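Local coordinates for protein mercuric reductase (Metallosphaera sedula, PDB 4YWO) that probably reduces mercuric ions to elemental mercury with electrons from NADPH, working as an FAD-containing homodimer of the pyridine nucleotide-disulfide oxidoreductase family, at residues G235-K247 / I250-L262. Sequence-based numbering, arbitrary orientation.
Sequences GVNVKEVRKGAGK and ITDKGEVEADEIL
Glu260 OE2 is gripped by two donors from one face of its carboxylate: Lys247 NZ, in a salt bridge of 2.8 Å on the syn side, and the backbone N of Ile261 on the anti side. The lysine arrives extended beyond CG, alongside the glutamate, and a water bridges NZ to Glu260 OE1, also salt-bridged to Arg172. The case illustrates side chains closing both ends of a short hairpin sheet whose middle carries a bulge. Lys247 and Ala258 exchange backbone bonds, while Gly246 N takes the anti lone pair of Glu257 OE2 at 2.9 Å.

At the far end Asp252 N reaches Asn237 O, Asp252 OD1 receives Asn237 N from above its plane, and Asn237 ND2 meets Asp252 OD2 at 2.8 Å, amide and carboxylate planes 78° apart. Between these ends Ile250 O accepts from Lys239 N at 2.9 Å and, weakly, from Glu240 N: two residues opposite one, a classic beta bulge. Arg242 runs across the end of Ile250, NE 3.4 Å from Ile250 CD1, and its NH2 salt-bridges Glu255 OE1. Val241 CG1 and Ile261 CD1 meet tip to tip.

The antiparallel meander 238-243, 247-251, 254-258 leads into strand 260-263, beside 176-180 in the parallel sheet, as in NAD(P)H-binding domains of this family.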
loop_
_atom_site.group_PDB
_atom_site.type_symbol
_atom_site.label_atom_id
_atom_site.label_comp_id
_atom_site.label_asym_id
_atom_site.label_seq_id
_atom_site.Cartn_x
_atom_site.Cartn_y
_atom_site.Cartn_z
ATOM N N GLY A 235 -22.480 23.552 -8.415
ATOM C CA GLY A 235 -22.872 24.895 -8.902
ATOM C C GLY A 235 -23.974 25.542 -8.102
ATOM O O GLY A 235 -24.774 26.321 -8.655
ATOM N N VAL A 236 -24.065 25.235 -6.824
ATOM C CA VAL A 236 -25.133 25.787 -5.976
ATOM C C VAL A 236 -24.670 26.824 -4.963
ATOM O O VAL A 236 -23.627 26.715 -4.274
ATOM C CB VAL A 236 -25.985 24.684 -5.352
ATOM C CG1 VAL A 236 -25.137 23.700 -4.548
ATOM C CG2 VAL A 236 -27.049 25.267 -4.441
ATOM N N ASN A 237 -25.497 27.887 -4.838
ATOM C CA ASN A 237 -25.291 28.951 -3.839
ATOM C C ASN A 237 -26.342 28.876 -2.823
ATOM O O ASN A 237 -27.525 28.780 -3.174
ATOM C CB ASN A 237 -25.370 30.352 -4.457
ATOM C CG ASN A 237 -24.241 30.573 -5.442
ATOM O OD1 ASN A 237 -23.071 30.672 -5.056
ATOM N ND2 ASN A 237 -24.571 30.554 -6.725
ATOM N N VAL A 238 -25.910 28.780 -1.585
ATOM C CA VAL A 238 -26.817 28.658 -0.469
ATOM C C VAL A 238 -27.166 30.089 -0.088
ATOM O O VAL A 238 -26.307 30.823 0.210
ATOM C CB VAL A 238 -26.168 27.917 0.720
ATOM C CG1 VAL A 238 -27.112 27.900 1.913
ATOM C CG2 VAL A 238 -25.893 26.478 0.265
ATOM N N LYS A 239 -28.449 30.439 -0.096
ATOM C CA LYS A 239 -28.922 31.819 0.219
ATOM C C LYS A 239 -29.318 32.046 1.676
ATOM O O LYS A 239 -29.086 33.130 2.239
ATOM C CB LYS A 239 -30.110 32.144 -0.681
ATOM C CG LYS A 239 -29.831 31.865 -2.127
ATOM C CD LYS A 239 -30.732 32.672 -3.036
ATOM C CE LYS A 239 -32.176 32.244 -2.941
ATOM N NZ LYS A 239 -32.850 32.486 -4.246
ATOM N N GLU A 240 -29.905 31.031 2.287
ATOM C CA GLU A 240 -30.516 31.134 3.574
ATOM C C GLU A 240 -30.804 29.748 4.150
ATOM O O GLU A 240 -31.004 28.755 3.397
ATOM C CB GLU A 240 -31.837 31.905 3.377
ATOM C CG GLU A 240 -32.569 32.239 4.660
ATOM C CD GLU A 240 -33.968 32.870 4.415
ATOM O OE1 GLU A 240 -34.343 33.092 3.230
ATOM O OE2 GLU A 240 -34.663 33.125 5.429
ATOM N N VAL A 241 -30.852 29.669 5.463
ATOM C CA VAL A 241 -31.360 28.527 6.171
ATOM C C VAL A 241 -32.519 28.897 7.101
ATOM O O VAL A 241 -32.465 29.906 7.807
ATOM C CB VAL A 241 -30.208 27.876 7.023
ATOM C CG1 VAL A 241 -30.684 26.642 7.715
ATOM C CG2 VAL A 241 -29.026 27.546 6.117
ATOM N N ARG A 242 -33.498 28.042 7.117
ATOM C CA ARG A 242 -34.647 28.203 8.037
ATOM C C ARG A 242 -35.072 26.893 8.628
ATOM O O ARG A 242 -34.624 25.823 8.189
ATOM C CB ARG A 242 -35.808 28.994 7.377
ATOM C CG ARG A 242 -36.350 28.547 6.062
ATOM C CD ARG A 242 -37.459 29.518 5.575
ATOM N NE ARG A 242 -38.072 29.052 4.311
ATOM C CZ ARG A 242 -39.052 28.137 4.197
ATOM N NH1 ARG A 242 -39.653 27.592 5.269
ATOM N NH2 ARG A 242 -39.457 27.769 2.981
ATOM N N LYS A 243 -35.876 26.943 9.685
ATOM C CA LYS A 243 -36.348 25.764 10.338
ATOM C C LYS A 243 -37.803 25.494 9.961
ATOM O O LYS A 243 -38.660 26.381 10.157
ATOM C CB LYS A 243 -36.232 25.965 11.859
ATOM C CG LYS A 243 -36.631 24.798 12.750
ATOM C CD LYS A 243 -35.801 23.532 12.502
ATOM C CE LYS A 243 -36.214 22.408 13.442
ATOM N NZ LYS A 243 -35.269 21.266 13.313
ATOM N N GLY A 244 -38.066 24.290 9.433
ATOM C CA GLY A 244 -39.434 23.751 9.175
ATOM C C GLY A 244 -39.611 22.550 10.059
ATOM O O GLY A 244 -39.228 22.567 11.231
ATOM N N ALA A 245 -40.158 21.473 9.510
ATOM C CA ALA A 245 -40.173 20.206 10.231
ATOM C C ALA A 245 -38.723 19.818 10.586
ATOM O O ALA A 245 -38.365 19.613 11.767
ATOM C CB ALA A 245 -40.847 19.150 9.381
ATOM N N GLY A 246 -37.881 19.809 9.568
ATOM C CA GLY A 246 -36.440 19.812 9.815
ATOM C C GLY A 246 -35.806 21.074 9.331
ATOM O O GLY A 246 -36.446 22.124 9.213
ATOM N N LYS A 247 -34.523 20.993 9.018
ATOM C CA LYS A 247 -33.782 22.157 8.648
ATOM C C LYS A 247 -33.854 22.314 7.191
ATOM O O LYS A 247 -33.715 21.321 6.420
ATOM C CB LYS A 247 -32.323 22.094 9.146
ATOM C CG LYS A 247 -32.170 21.827 10.609
ATOM C CD LYS A 247 -30.790 22.047 11.171
ATOM C CE LYS A 247 -30.775 21.677 12.619
ATOM N NZ LYS A 247 -29.532 21.996 13.213
ATOM N N ILE A 250 -32.052 26.770 1.724
ATOM C CA ILE A 250 -32.615 27.414 0.552
ATOM C C ILE A 250 -31.456 27.816 -0.336
ATOM O O ILE A 250 -30.550 28.505 0.030
ATOM C CB ILE A 250 -33.456 28.670 0.949
ATOM C CG1 ILE A 250 -34.631 28.245 1.873
ATOM C CG2 ILE A 250 -34.002 29.363 -0.294
ATOM C CD1 ILE A 250 -35.056 29.327 2.842
ATOM N N THR A 251 -31.511 27.416 -1.567
ATOM C CA THR A 251 -30.418 27.660 -2.478
ATOM C C THR A 251 -31.013 28.205 -3.742
ATOM O O THR A 251 -32.237 28.183 -3.906
ATOM C CB THR A 251 -29.688 26.310 -2.860
ATOM O OG1 THR A 251 -30.452 25.559 -3.812
ATOM C CG2 THR A 251 -29.465 25.443 -1.638
ATOM N N ASP A 252 -30.152 28.619 -4.657
ATOM C CA ASP A 252 -30.610 29.013 -5.977
ATOM C C ASP A 252 -30.964 27.830 -6.895
ATOM O O ASP A 252 -31.265 28.030 -8.056
ATOM C CB ASP A 252 -29.588 29.959 -6.638
ATOM C CG ASP A 252 -28.187 29.307 -6.866
ATOM O OD1 ASP A 252 -27.985 28.070 -6.648
ATOM O OD2 ASP A 252 -27.266 30.061 -7.261
ATOM N N LYS A 253 -30.867 26.596 -6.412
ATOM C CA LYS A 253 -31.335 25.430 -7.162
ATOM C C LYS A 253 -32.354 24.628 -6.396
ATOM O O LYS A 253 -32.375 23.408 -6.531
ATOM C CB LYS A 253 -30.156 24.483 -7.467
ATOM C CG LYS A 253 -29.051 25.098 -8.322
ATOM C CD LYS A 253 -29.526 25.408 -9.746
ATOM C CE LYS A 253 -28.570 26.317 -10.507
ATOM N NZ LYS A 253 -27.265 25.635 -10.685
ATOM N N GLY A 254 -33.138 25.277 -5.535
ATOM C CA GLY A 254 -34.187 24.603 -4.759
ATOM C C GLY A 254 -33.883 24.499 -3.287
ATOM O O GLY A 254 -32.817 24.896 -2.825
ATOM N N GLU A 255 -34.843 23.965 -2.563
ATOM C CA GLU A 255 -34.785 23.862 -1.127
ATOM C C GLU A 255 -34.398 22.418 -0.810
ATOM O O GLU A 255 -34.852 21.492 -1.437
ATOM C CB GLU A 255 -36.117 24.222 -0.498
ATOM C CG GLU A 255 -36.453 25.692 -0.689
ATOM C CD GLU A 255 -37.783 26.097 -0.093
ATOM O OE1 GLU A 255 -38.091 25.696 1.045
ATOM O OE2 GLU A 255 -38.518 26.827 -0.781
ATOM N N VAL A 256 -33.487 22.243 0.131
ATOM C CA VAL A 256 -33.075 20.940 0.549
ATOM C C VAL A 256 -33.402 20.821 2.030
ATOM O O VAL A 256 -32.892 21.551 2.824
ATOM C CB VAL A 256 -31.542 20.814 0.277
ATOM C CG1 VAL A 256 -31.070 19.486 0.816
ATOM C CG2 VAL A 256 -31.276 21.006 -1.228
ATOM N N GLU A 257 -34.228 19.877 2.414
ATOM C CA GLU A 257 -34.614 19.762 3.789
ATOM C C GLU A 257 -33.928 18.564 4.379
ATOM O O GLU A 257 -33.869 17.549 3.734
ATOM C CB GLU A 257 -36.125 19.605 3.943
ATOM C CG GLU A 257 -36.552 19.746 5.418
ATOM C CD GLU A 257 -38.069 20.033 5.606
ATOM O OE1 GLU A 257 -38.782 20.113 4.571
ATOM O OE2 GLU A 257 -38.532 20.162 6.777
ATOM N N ALA A 258 -33.437 18.650 5.594
ATOM C CA ALA A 258 -32.753 17.553 6.217
ATOM C C ALA A 258 -32.865 17.667 7.682
ATOM O O ALA A 258 -33.070 18.790 8.207
ATOM C CB ALA A 258 -31.254 17.594 5.813
ATOM N N ASP A 259 -32.624 16.595 8.391
ATOM C CA ASP A 259 -32.607 16.606 9.835
ATOM C C ASP A 259 -31.492 17.451 10.438
ATOM O O ASP A 259 -31.632 18.023 11.511
ATOM C CB ASP A 259 -32.485 15.199 10.457
ATOM C CG ASP A 259 -33.671 14.345 10.231
ATOM O OD1 ASP A 259 -34.746 14.951 9.943
ATOM O OD2 ASP A 259 -33.546 13.070 10.281
ATOM N N GLU A 260 -30.311 17.483 9.745
ATOM C CA GLU A 260 -29.213 18.153 10.255
ATOM C C GLU A 260 -28.404 18.708 9.060
ATOM O O GLU A 260 -28.565 18.243 7.939
ATOM C CB GLU A 260 -28.388 17.155 11.071
ATOM C CG GLU A 260 -27.303 17.766 11.951
ATOM C CD GLU A 260 -27.831 18.967 12.737
ATOM O OE1 GLU A 260 -28.402 18.745 13.833
ATOM O OE2 GLU A 260 -27.689 20.122 12.258
ATOM N N ILE A 261 -27.598 19.707 9.364
ATOM C CA ILE A 261 -26.670 20.367 8.473
ATOM C C ILE A 261 -25.238 20.158 8.999
ATOM O O ILE A 261 -24.963 20.321 10.176
ATOM C CB ILE A 261 -26.963 21.855 8.329
ATOM C CG1 ILE A 261 -28.309 22.055 7.623
ATOM C CG2 ILE A 261 -25.908 22.536 7.519
ATOM C CD1 ILE A 261 -28.757 23.527 7.918
ATOM N N LEU A 262 -24.335 19.743 8.091
ATOM C CA LEU A 262 -22.917 19.547 8.441
ATOM C C LEU A 262 -22.118 20.548 7.606
ATOM O O LEU A 262 -22.203 20.541 6.354
ATOM C CB LEU A 262 -22.387 18.091 8.159
ATOM C CG LEU A 262 -20.870 18.004 8.262
ATOM C CD1 LEU A 262 -20.338 18.209 9.657
ATOM C CD2 LEU A 262 -20.594 16.615 7.706
HETATM O O HOH W 1 -28.484 20.496 15.902
#